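Local coordinates for protein SmhB (Serratia marcescens, PDB 6ZZ5) that serves as one component of Smh, a tripartite alpha-pore-forming toxin, and is seen here in its soluble form, at residues R58-H63 against G128-K133; L20-Y25 against E62-D67; N150-N155 against Q249-V254. All coordinates share one frame; numbering follows the deposited sequence. Where two conformers were deposited one is given.

Interaction 1: residues R58-H63 against G128-K133; sequences RQHAEH and GSLNDK
Leu-130 reaches from helix 99-151 to the two histidines His-60 and His-63 of helix 44-92. The two long helices run antiparallel in the helical bundle of this haemolytic enterotoxin (HBL) family protein. Their short segments are 11.0 Å apart axis to axis at an angle of 168°, and His-60 and Leu-130 face each other as the nearest pair of CA atoms.

The polar ends of the histidines are held by other partners. His-60 NE2 is hydrogen-bonded to Asp-137, a further residue of helix 99-151, while His-63 ND1 turns to Asp-67 on its own helix. Each bond restrains the turn of its ring, with ND1 and CB of His-60 and CD2 of His-63 toward the leucine.

The contact between the two segments is made by van der Waals packing, with no hydrogen bond across it. One methyl of Leu-130 does most of the work: CD1 lies 3.8 Å from His-60 ND1 and equally close to His-60 CB. With CG anti to the backbone N (chi1 172°), the leucine branch is carried toward the imidazole of His-60. The other methyl, CD2, comes 4.1 Å from the backbone O of His-60. His-63 offers the edge of its ring, and Leu-130 CD1 sits near the ring plane. Lys-133 contributes aliphatic surface at the outer side of the contact, and its amino end leads off, 6.2 Å from NZ to His-60 ND1. Its CB, at the root of the chain, packs 3.9 Å from CE1 of His-60.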
loop_
_atom_site.group_PDB
_atom_site.type_symbol
_atom_site.label_atom_id
_atom_site.label_comp_id
_atom_site.label_asym_id
_atom_site.label_seq_id
_atom_site.Cartn_x
_atom_site.Cartn_y
_atom_site.Cartn_z
ATOM N N ARG A 58 0.348 -11.282 11.921
ATOM C CA ARG A 58 -0.841 -10.529 12.379
ATOM C C ARG A 58 -0.418 -9.276 13.133
ATOM O O ARG A 58 -0.992 -8.243 12.850
ATOM C CB ARG A 58 -1.696 -11.415 13.296
ATOM C CG ARG A 58 -2.336 -12.596 12.563
ATOM C CD ARG A 58 -3.130 -13.551 13.508
ATOM N NE ARG A 58 -3.784 -12.684 14.489
ATOM C CZ ARG A 58 -4.865 -11.972 14.257
ATOM N NH1 ARG A 58 -5.530 -12.099 13.125
ATOM N NH2 ARG A 58 -5.303 -11.161 15.189
ATOM N N GLN A 59 0.524 -9.370 14.066
ATOM C CA GLN A 59 1.064 -8.172 14.769
ATOM C C GLN A 59 1.679 -7.170 13.766
ATOM O O GLN A 59 1.456 -5.954 13.912
ATOM C CB GLN A 59 2.019 -8.606 15.879
ATOM C CG GLN A 59 2.942 -7.500 16.418
ATOM C CD GLN A 59 2.272 -6.192 16.776
ATOM O OE1 GLN A 59 1.085 -6.135 17.113
ATOM N NE2 GLN A 59 3.040 -5.112 16.689
ATOM N N HIS A 60 2.472 -7.613 12.797
ATOM C CA HIS A 60 3.100 -6.702 11.820
ATOM C C HIS A 60 1.994 -5.979 11.023
ATOM O O HIS A 60 2.110 -4.789 10.813
ATOM C CB HIS A 60 4.050 -7.464 10.851
ATOM C CG HIS A 60 5.274 -8.000 11.489
ATOM N ND1 HIS A 60 5.990 -7.284 12.446
ATOM C CD2 HIS A 60 5.870 -9.202 11.365
ATOM C CE1 HIS A 60 7.002 -8.010 12.854
ATOM N NE2 HIS A 60 6.940 -9.228 12.223
ATOM N N ALA A 61 0.970 -6.708 10.559
ATOM C CA ALA A 61 -0.209 -6.207 9.828
ATOM C C ALA A 61 -0.936 -5.173 10.698
ATOM O O ALA A 61 -1.292 -4.097 10.148
ATOM C CB ALA A 61 -1.139 -7.344 9.496
ATOM N N GLU A 62 -1.164 -5.497 11.975
ATOM C CA GLU A 62 -1.838 -4.581 12.942
ATOM C C GLU A 62 -0.980 -3.320 13.098
ATOM O O GLU A 62 -1.531 -2.197 13.185
ATOM C CB GLU A 62 -2.025 -5.266 14.295
ATOM C CG GLU A 62 -2.698 -4.403 15.346
ATOM C CD GLU A 62 -4.193 -4.251 15.143
ATOM O OE1 GLU A 62 -4.681 -4.604 14.027
ATOM O OE2 GLU A 62 -4.882 -3.750 16.093
ATOM N N HIS A 63 0.329 -3.473 13.179
ATOM C CA HIS A 63 1.234 -2.299 13.338
ATOM C C HIS A 63 1.075 -1.375 12.108
ATOM O O HIS A 63 0.921 -0.152 12.252
ATOM C CB HIS A 63 2.651 -2.775 13.576
ATOM C CG HIS A 63 3.630 -1.655 13.651
ATOM N ND1 HIS A 63 3.437 -0.551 14.509
ATOM C CD2 HIS A 63 4.783 -1.450 12.982
ATOM C CE1 HIS A 63 4.464 0.264 14.369
ATOM N NE2 HIS A 63 5.293 -0.273 13.425
ATOM N N GLY A 128 10.207 1.554 7.037
ATOM C CA GLY A 128 11.537 0.947 6.873
ATOM C C GLY A 128 11.816 -0.088 7.956
ATOM O O GLY A 128 12.271 -1.212 7.634
ATOM N N SER A 129 11.498 0.217 9.204
ATOM C CA SER A 129 11.739 -0.706 10.354
ATOM C C SER A 129 10.808 -1.915 10.208
ATOM O O SER A 129 11.240 -3.046 10.446
ATOM C CB SER A 129 11.501 -0.039 11.678
ATOM O OG SER A 129 12.499 0.914 11.913
ATOM N N LEU A 130 9.580 -1.676 9.780
ATOM C CA LEU A 130 8.572 -2.748 9.635
ATOM C C LEU A 130 9.008 -3.666 8.485
ATOM O O LEU A 130 8.968 -4.882 8.660
ATOM C CB LEU A 130 7.188 -2.162 9.395
ATOM C CG LEU A 130 6.129 -3.215 9.041
ATOM C CD1 LEU A 130 5.965 -4.234 10.185
ATOM C CD2 LEU A 130 4.820 -2.570 8.644
ATOM N N ASN A 131 9.451 -3.089 7.367
ATOM C CA ASN A 131 10.005 -3.841 6.213
ATOM C C ASN A 131 11.142 -4.715 6.707
ATOM O O ASN A 131 11.193 -5.892 6.329
ATOM C CB ASN A 131 10.398 -2.906 5.077
ATOM C CG ASN A 131 10.788 -3.637 3.827
ATOM O OD1 ASN A 131 10.120 -4.592 3.428
ATOM N ND2 ASN A 131 11.821 -3.126 3.178
ATOM N N ASP A 132 12.059 -4.160 7.491
ATOM C CA ASP A 132 13.250 -4.911 7.974
ATOM C C ASP A 132 12.786 -6.105 8.809
ATOM O O ASP A 132 13.265 -7.241 8.562
ATOM C CB ASP A 132 14.225 -4.014 8.750
ATOM C CG ASP A 132 14.875 -2.975 7.847
ATOM O OD1 ASP A 132 14.832 -3.180 6.633
ATOM O OD2 ASP A 132 15.399 -1.949 8.384
ATOM N N LYS A 133 11.861 -5.906 9.747
ATOM C CA LYS A 133 11.388 -7.013 10.610
ATOM C C LYS A 133 10.694 -8.079 9.731
ATOM O O LYS A 133 10.889 -9.266 9.993
ATOM C CB LYS A 133 10.401 -6.507 11.648
ATOM C CG LYS A 133 11.016 -5.574 12.663
ATOM C CD LYS A 133 9.979 -5.062 13.650
ATOM C CE LYS A 133 10.471 -3.857 14.420
ATOM N NZ LYS A 133 10.026 -3.935 15.826
#

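Interaction 2: residues L20-Y25 against E62-D67; sequences LHIQTY and EHYLKD
Ile-22 sets its CG1 methylene almost exactly above the centre of the Tyr-64 ring: CG1 stands 4.1 Å from the ring centroid and 2° off the ring normal, a CH-pi contact over one face. The terminal CD1 continues over the same face and comes 3.9 Å from Tyr-64 CD1. The second branch, CG2, closes on the phenol end, 3.3 Å from Tyr-64 CZ and equally near OH, a close fit. Placing CG1 anti to the backbone N (chi1 -177°) lets the two branches of the isoleucine span the ring from its middle to its hydroxyl.

These residues join helix 4-30 to helix 44-92, whose segments cross at -128° with 9.7 Å between axes. The backbone N of Gln-23 approaches the tyrosine ring obliquely, 4.0 Å from Tyr-64 CE2. Beside the tyrosine, the extended chain of Gln-23 meets Leu-65 at about a right angle, and its CG touches Leu-65 CD2 at 3.6 Å. Helix 44-92 widens just here into a pi-type turn at 64-67.

Tyr-64 is also covered by Ile-127 and Leu-130 of helix 99-151, while Ile-22 touches Gln-270 of helix 252-300, so the pair is buried where several bundle helices meet. The Tyr-64 hydroxyl has its hydrogen-bond partner, Gln-69, on its own helix and draws none from residues 20-25. The interface itself has no hydrogen bond across it: aliphatic groups against an aromatic face and against one another supply the cohesion, so the contact depends on shape and burial more than on polar bonds.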
loop_
_atom_site.group_PDB
_atom_site.type_symbol
_atom_site.label_atom_id
_atom_site.label_comp_id
_atom_site.label_asym_id
_atom_site.label_seq_id
_atom_site.Cartn_x
_atom_site.Cartn_y
_atom_site.Cartn_z
ATOM N N LEU A 20 -3.507 1.885 0.158
ATOM C CA LEU A 20 -4.765 1.092 0.078
ATOM C C LEU A 20 -4.493 -0.368 -0.244
ATOM O O LEU A 20 -5.155 -1.263 0.315
ATOM C CB LEU A 20 -5.665 1.701 -0.980
ATOM C CG LEU A 20 -6.246 3.070 -0.599
ATOM C CD1 LEU A 20 -7.172 3.530 -1.663
ATOM C CD2 LEU A 20 -6.970 3.025 0.730
ATOM N N HIS A 21 -3.494 -0.616 -1.051
ATOM C CA HIS A 21 -3.112 -2.000 -1.433
ATOM C C HIS A 21 -2.537 -2.714 -0.202
ATOM O O HIS A 21 -3.001 -3.821 0.162
ATOM C CB HIS A 21 -2.118 -1.908 -2.606
ATOM C CG HIS A 21 -1.735 -3.211 -3.216
ATOM N ND1 HIS A 21 -0.915 -3.299 -4.358
ATOM C CD2 HIS A 21 -2.105 -4.475 -2.889
ATOM C CE1 HIS A 21 -0.761 -4.586 -4.648
ATOM N NE2 HIS A 21 -1.480 -5.326 -3.750
ATOM N N ILE A 22 -1.517 -2.133 0.454
ATOM C CA ILE A 22 -0.942 -2.759 1.675
ATOM C C ILE A 22 -2.010 -2.845 2.778
ATOM O O ILE A 22 -2.068 -3.880 3.465
ATOM C CB ILE A 22 0.390 -2.106 2.131
ATOM C CG1 ILE A 22 0.952 -2.856 3.348
ATOM C CG2 ILE A 22 0.281 -0.613 2.417
ATOM C CD1 ILE A 22 2.391 -2.490 3.685
ATOM N N GLN A 23 -2.918 -1.872 2.907
ATOM C CA GLN A 23 -3.981 -1.971 3.940
ATOM C C GLN A 23 -4.841 -3.245 3.706
ATOM O O GLN A 23 -5.050 -4.057 4.651
ATOM C CB GLN A 23 -4.900 -0.748 3.885
ATOM C CG GLN A 23 -6.073 -0.867 4.807
ATOM C CD GLN A 23 -6.893 0.401 4.774
ATOM O OE1 GLN A 23 -7.437 0.744 3.755
ATOM N NE2 GLN A 23 -7.025 1.053 5.898
ATOM N N THR A 24 -5.286 -3.459 2.481
ATOM C CA THR A 24 -6.087 -4.665 2.135
ATOM C C THR A 24 -5.264 -5.930 2.393
ATOM O O THR A 24 -5.806 -6.895 2.936
ATOM C CB THR A 24 -6.547 -4.623 0.680
ATOM O OG1 THR A 24 -7.271 -3.400 0.528
ATOM C CG2 THR A 24 -7.449 -5.779 0.325
ATOM N N TYR A 25 -4.004 -5.936 1.965
ATOM C CA TYR A 25 -3.108 -7.075 2.213
ATOM C C TYR A 25 -3.063 -7.393 3.698
ATOM O O TYR A 25 -3.161 -8.590 4.076
ATOM C CB TYR A 25 -1.725 -6.846 1.601
ATOM C CG TYR A 25 -1.012 -8.133 1.271
ATOM C CD1 TYR A 25 -0.492 -8.929 2.273
ATOM C CD2 TYR A 25 -0.840 -8.536 -0.044
ATOM C CE1 TYR A 25 0.107 -10.148 1.988
ATOM C CE2 TYR A 25 -0.236 -9.749 -0.357
ATOM C CZ TYR A 25 0.252 -10.539 0.663
ATOM O OH TYR A 25 0.838 -11.700 0.293
ATOM N N GLU A 62 -1.164 -5.497 11.975
ATOM C CA GLU A 62 -1.838 -4.581 12.942
ATOM C C GLU A 62 -0.980 -3.320 13.098
ATOM O O GLU A 62 -1.531 -2.197 13.185
ATOM C CB GLU A 62 -2.025 -5.266 14.295
ATOM C CG GLU A 62 -2.698 -4.403 15.346
ATOM C CD GLU A 62 -4.193 -4.251 15.143
ATOM O OE1 GLU A 62 -4.681 -4.604 14.027
ATOM O OE2 GLU A 62 -4.882 -3.750 16.093
ATOM N N HIS A 63 0.329 -3.473 13.179
ATOM C CA HIS A 63 1.234 -2.299 13.338
ATOM C C HIS A 63 1.075 -1.375 12.108
ATOM O O HIS A 63 0.921 -0.152 12.252
ATOM C CB HIS A 63 2.651 -2.775 13.576
ATOM C CG HIS A 63 3.630 -1.655 13.651
ATOM N ND1 HIS A 63 3.437 -0.551 14.509
ATOM C CD2 HIS A 63 4.783 -1.450 12.982
ATOM C CE1 HIS A 63 4.464 0.264 14.369
ATOM N NE2 HIS A 63 5.293 -0.273 13.425
ATOM N N TYR A 64 1.071 -1.945 10.910
ATOM C CA TYR A 64 0.822 -1.151 9.691
ATOM C C TYR A 64 -0.516 -0.424 9.844
ATOM O O TYR A 64 -0.595 0.833 9.677
ATOM C CB TYR A 64 0.850 -1.975 8.395
ATOM C CG TYR A 64 0.564 -1.016 7.280
ATOM C CD1 TYR A 64 1.568 -0.210 6.767
ATOM C CD2 TYR A 64 -0.717 -0.849 6.806
ATOM C CE1 TYR A 64 1.273 0.763 5.825
ATOM C CE2 TYR A 64 -1.009 0.068 5.823
ATOM C CZ TYR A 64 -0.013 0.915 5.374
ATOM O OH TYR A 64 -0.277 1.893 4.446
ATOM N N LEU A 65 -1.578 -1.188 10.129
ATOM C CA LEU A 65 -2.965 -0.671 10.043
ATOM C C LEU A 65 -3.141 0.433 11.091
ATOM O O LEU A 65 -3.772 1.445 10.762
ATOM C CB LEU A 65 -3.979 -1.789 10.260
ATOM C CG LEU A 65 -4.104 -2.801 9.111
ATOM C CD1 LEU A 65 -5.013 -3.976 9.510
ATOM C CD2 LEU A 65 -4.703 -2.139 7.874
ATOM N N LYS A 66 -2.655 0.219 12.308
ATOM C CA LYS A 66 -2.993 1.054 13.471
ATOM C C LYS A 66 -2.011 2.216 13.529
ATOM O O LYS A 66 -2.385 3.330 13.958
ATOM C CB LYS A 66 -3.041 0.237 14.776
ATOM C CG LYS A 66 -4.226 -0.716 14.928
ATOM C CD LYS A 66 -5.639 -0.099 14.714
ATOM C CE LYS A 66 -6.796 -1.086 14.578
ATOM N NZ LYS A 66 -7.295 -1.215 13.178
ATOM N N ASP A 67 -0.768 2.018 13.124
ATOM C CA ASP A 67 0.266 3.021 13.494
ATOM C C ASP A 67 0.762 3.683 12.223
ATOM O O ASP A 67 1.340 4.744 12.321
ATOM C CB ASP A 67 1.406 2.390 14.306
ATOM C CG ASP A 67 0.971 1.696 15.568
ATOM O OD1 ASP A 67 0.124 2.263 16.290
ATOM O OD2 ASP A 67 1.471 0.603 15.821
#

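Interaction 3: residues N150-N155 against Q249-V254; sequences NVVNGN and QLNSEV
Val-152, in the turn that ends helix 99-151, packs on Asn-251, the N-cap of helix 252-300. The two side chains cross at about a right angle, and CG1 of Val-152 comes 3.8 Å from Asn-251 ND2. Its other methyl, CG2, touches both Asn-251 CG and, at 3.8 Å, CG2 of Val-254 in the first turn of the helix.

Each helix end is closed by its own motif. A Schellman motif terminates helix 99-151: Gly-154 N returns to Asn-149 O, Asn-153 N to Asn-150 O, and Asn-153 is the C-prime residue with positive phi. Across from it, Asn-251 OD1 accepts from Val-254 N at 3.1 Å, in the carbonyl plane and on a lone pair, and more weakly from Glu-253 N. These bonds, chiefly the one from Val-254 N, set the turn of the amide, with ND2 toward the valine.

Further along, the turn leads into helix 156-184, where Asn-155 is again an N-cap and its OD1 accepts from Val-158 N. Leu-250 is buried against Val-158 and Leu-162 of that helix, and its CD1 comes 4.3 Å from the backbone O of Asn-155.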
loop_
_atom_site.group_PDB
_atom_site.type_symbol
_atom_site.label_atom_id
_atom_site.label_comp_id
_atom_site.label_asym_id
_atom_site.label_seq_id
_atom_site.Cartn_x
_atom_site.Cartn_y
_atom_site.Cartn_z
ATOM N N ASN A 150 10.315 -32.065 5.079
ATOM C CA ASN A 150 11.229 -33.184 5.503
ATOM C C ASN A 150 10.514 -34.178 6.421
ATOM O O ASN A 150 10.603 -35.411 6.188
ATOM C CB ASN A 150 12.513 -32.682 6.158
ATOM C CG ASN A 150 13.382 -31.955 5.157
ATOM O OD1 ASN A 150 13.284 -32.221 3.961
ATOM N ND2 ASN A 150 14.199 -31.024 5.630
ATOM N N VAL A 151 9.773 -33.696 7.412
ATOM C CA VAL A 151 9.063 -34.601 8.361
ATOM C C VAL A 151 8.162 -35.530 7.559
ATOM O O VAL A 151 8.130 -36.694 7.902
ATOM C CB VAL A 151 8.260 -33.843 9.437
ATOM C CG1 VAL A 151 7.315 -34.763 10.194
ATOM C CG2 VAL A 151 9.177 -33.108 10.409
ATOM N N VAL A 152 7.436 -35.061 6.554
ATOM C CA VAL A 152 6.495 -35.947 5.799
ATOM C C VAL A 152 7.193 -36.611 4.596
ATOM O O VAL A 152 6.457 -37.133 3.773
ATOM C CB VAL A 152 5.221 -35.198 5.346
ATOM C CG1 VAL A 152 4.386 -34.713 6.527
ATOM C CG2 VAL A 152 5.537 -34.058 4.383
ATOM N N ASN A 153 8.525 -36.553 4.471
ATOM C CA ASN A 153 9.269 -37.211 3.359
ATOM C C ASN A 153 8.767 -36.647 2.021
ATOM O O ASN A 153 8.603 -37.444 1.070
ATOM C CB ASN A 153 9.108 -38.738 3.445
ATOM C CG ASN A 153 10.108 -39.565 2.662
ATOM O OD1 ASN A 153 11.072 -39.060 2.115
ATOM N ND2 ASN A 153 9.884 -40.862 2.606
ATOM N N GLY A 154 8.523 -35.342 1.941
ATOM C CA GLY A 154 8.027 -34.725 0.692
ATOM C C GLY A 154 9.211 -34.523 -0.265
ATOM O O GLY A 154 10.385 -34.676 0.126
ATOM N N ASN A 155 8.898 -34.153 -1.490
ATOM C CA ASN A 155 9.905 -33.810 -2.517
ATOM C C ASN A 155 10.183 -32.294 -2.475
ATOM O O ASN A 155 9.240 -31.505 -2.723
ATOM C CB ASN A 155 9.405 -34.339 -3.857
ATOM C CG ASN A 155 10.425 -34.072 -4.930
ATOM O OD1 ASN A 155 10.809 -32.937 -5.150
ATOM N ND2 ASN A 155 10.944 -35.123 -5.518
ATOM N N GLN A 249 -0.469 -32.777 -5.906
ATOM C CA GLN A 249 0.271 -34.027 -5.547
ATOM C C GLN A 249 1.087 -33.791 -4.266
ATOM O O GLN A 249 1.466 -34.804 -3.655
ATOM C CB GLN A 249 1.146 -34.592 -6.682
ATOM C CG GLN A 249 2.477 -33.880 -6.909
ATOM C CD GLN A 249 2.354 -32.710 -7.860
ATOM O OE1 GLN A 249 1.313 -32.067 -7.972
ATOM N NE2 GLN A 249 3.430 -32.425 -8.562
ATOM N N LEU A 250 1.332 -32.536 -3.859
ATOM C CA LEU A 250 2.131 -32.189 -2.650
ATOM C C LEU A 250 1.337 -32.529 -1.368
ATOM O O LEU A 250 0.095 -32.497 -1.387
ATOM C CB LEU A 250 2.456 -30.689 -2.729
ATOM C CG LEU A 250 3.777 -30.202 -2.136
ATOM C CD1 LEU A 250 4.991 -30.911 -2.725
ATOM C CD2 LEU A 250 3.906 -28.702 -2.354
ATOM N N ASN A 251 2.031 -32.792 -0.262
ATOM C CA ASN A 251 1.402 -33.064 1.050
ATOM C C ASN A 251 0.504 -31.858 1.407
ATOM O O ASN A 251 0.936 -30.705 1.275
ATOM C CB ASN A 251 2.444 -33.387 2.118
ATOM C CG ASN A 251 1.836 -33.478 3.508
ATOM O OD1 ASN A 251 1.583 -32.438 4.135
ATOM N ND2 ASN A 251 1.576 -34.703 3.996
ATOM N N SER A 252 -0.727 -32.121 1.856
ATOM C CA SER A 252 -1.750 -31.095 2.134
ATOM C C SER A 252 -1.262 -30.076 3.177
ATOM O O SER A 252 -1.567 -28.875 3.041
ATOM C CB SER A 252 -2.996 -31.768 2.576
ATOM O OG SER A 252 -3.725 -32.167 1.437
ATOM N N GLU A 253 -0.577 -30.536 4.223
ATOM C CA GLU A 253 -0.162 -29.653 5.339
ATOM C C GLU A 253 1.010 -28.798 4.839
ATOM O O GLU A 253 1.116 -27.635 5.212
ATOM C CB GLU A 253 0.183 -30.502 6.565
ATOM C CG GLU A 253 -1.031 -31.109 7.229
ATOM C CD GLU A 253 -1.761 -32.170 6.434
ATOM O OE1 GLU A 253 -1.087 -33.173 6.041
ATOM O OE2 GLU A 253 -2.994 -31.977 6.194
ATOM N N VAL A 254 1.870 -29.366 4.002
ATOM C CA VAL A 254 2.971 -28.613 3.382
ATOM C C VAL A 254 2.357 -27.492 2.545
ATOM O O VAL A 254 2.925 -26.416 2.556
ATOM C CB VAL A 254 3.884 -29.512 2.546
ATOM C CG1 VAL A 254 4.839 -28.668 1.714
ATOM C CG2 VAL A 254 4.641 -30.482 3.438
#

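Interactions 1 and 2 adjoin, their centres 9 Å apart, and share Glu-62 and His-63 on helix 44-92, which packs on helix 99-151 in one and on helix 4-30 in the other. They touch where Leu-130 CD2 meets Tyr-64 CB at 4.0 Å. Interaction 2 lies deeper, with an aromatic face against an aliphatic chain, whereas interaction 1 puts a buried leucine against partly exposed histidines and an exposed lysine. Interaction 3, its centre about 30 Å from that of interaction 1, shares helix 99-151 with it but joins helix ends instead of mid-helix flanks: capped backbone groups accompany a small apolar contact at the end of the bundle.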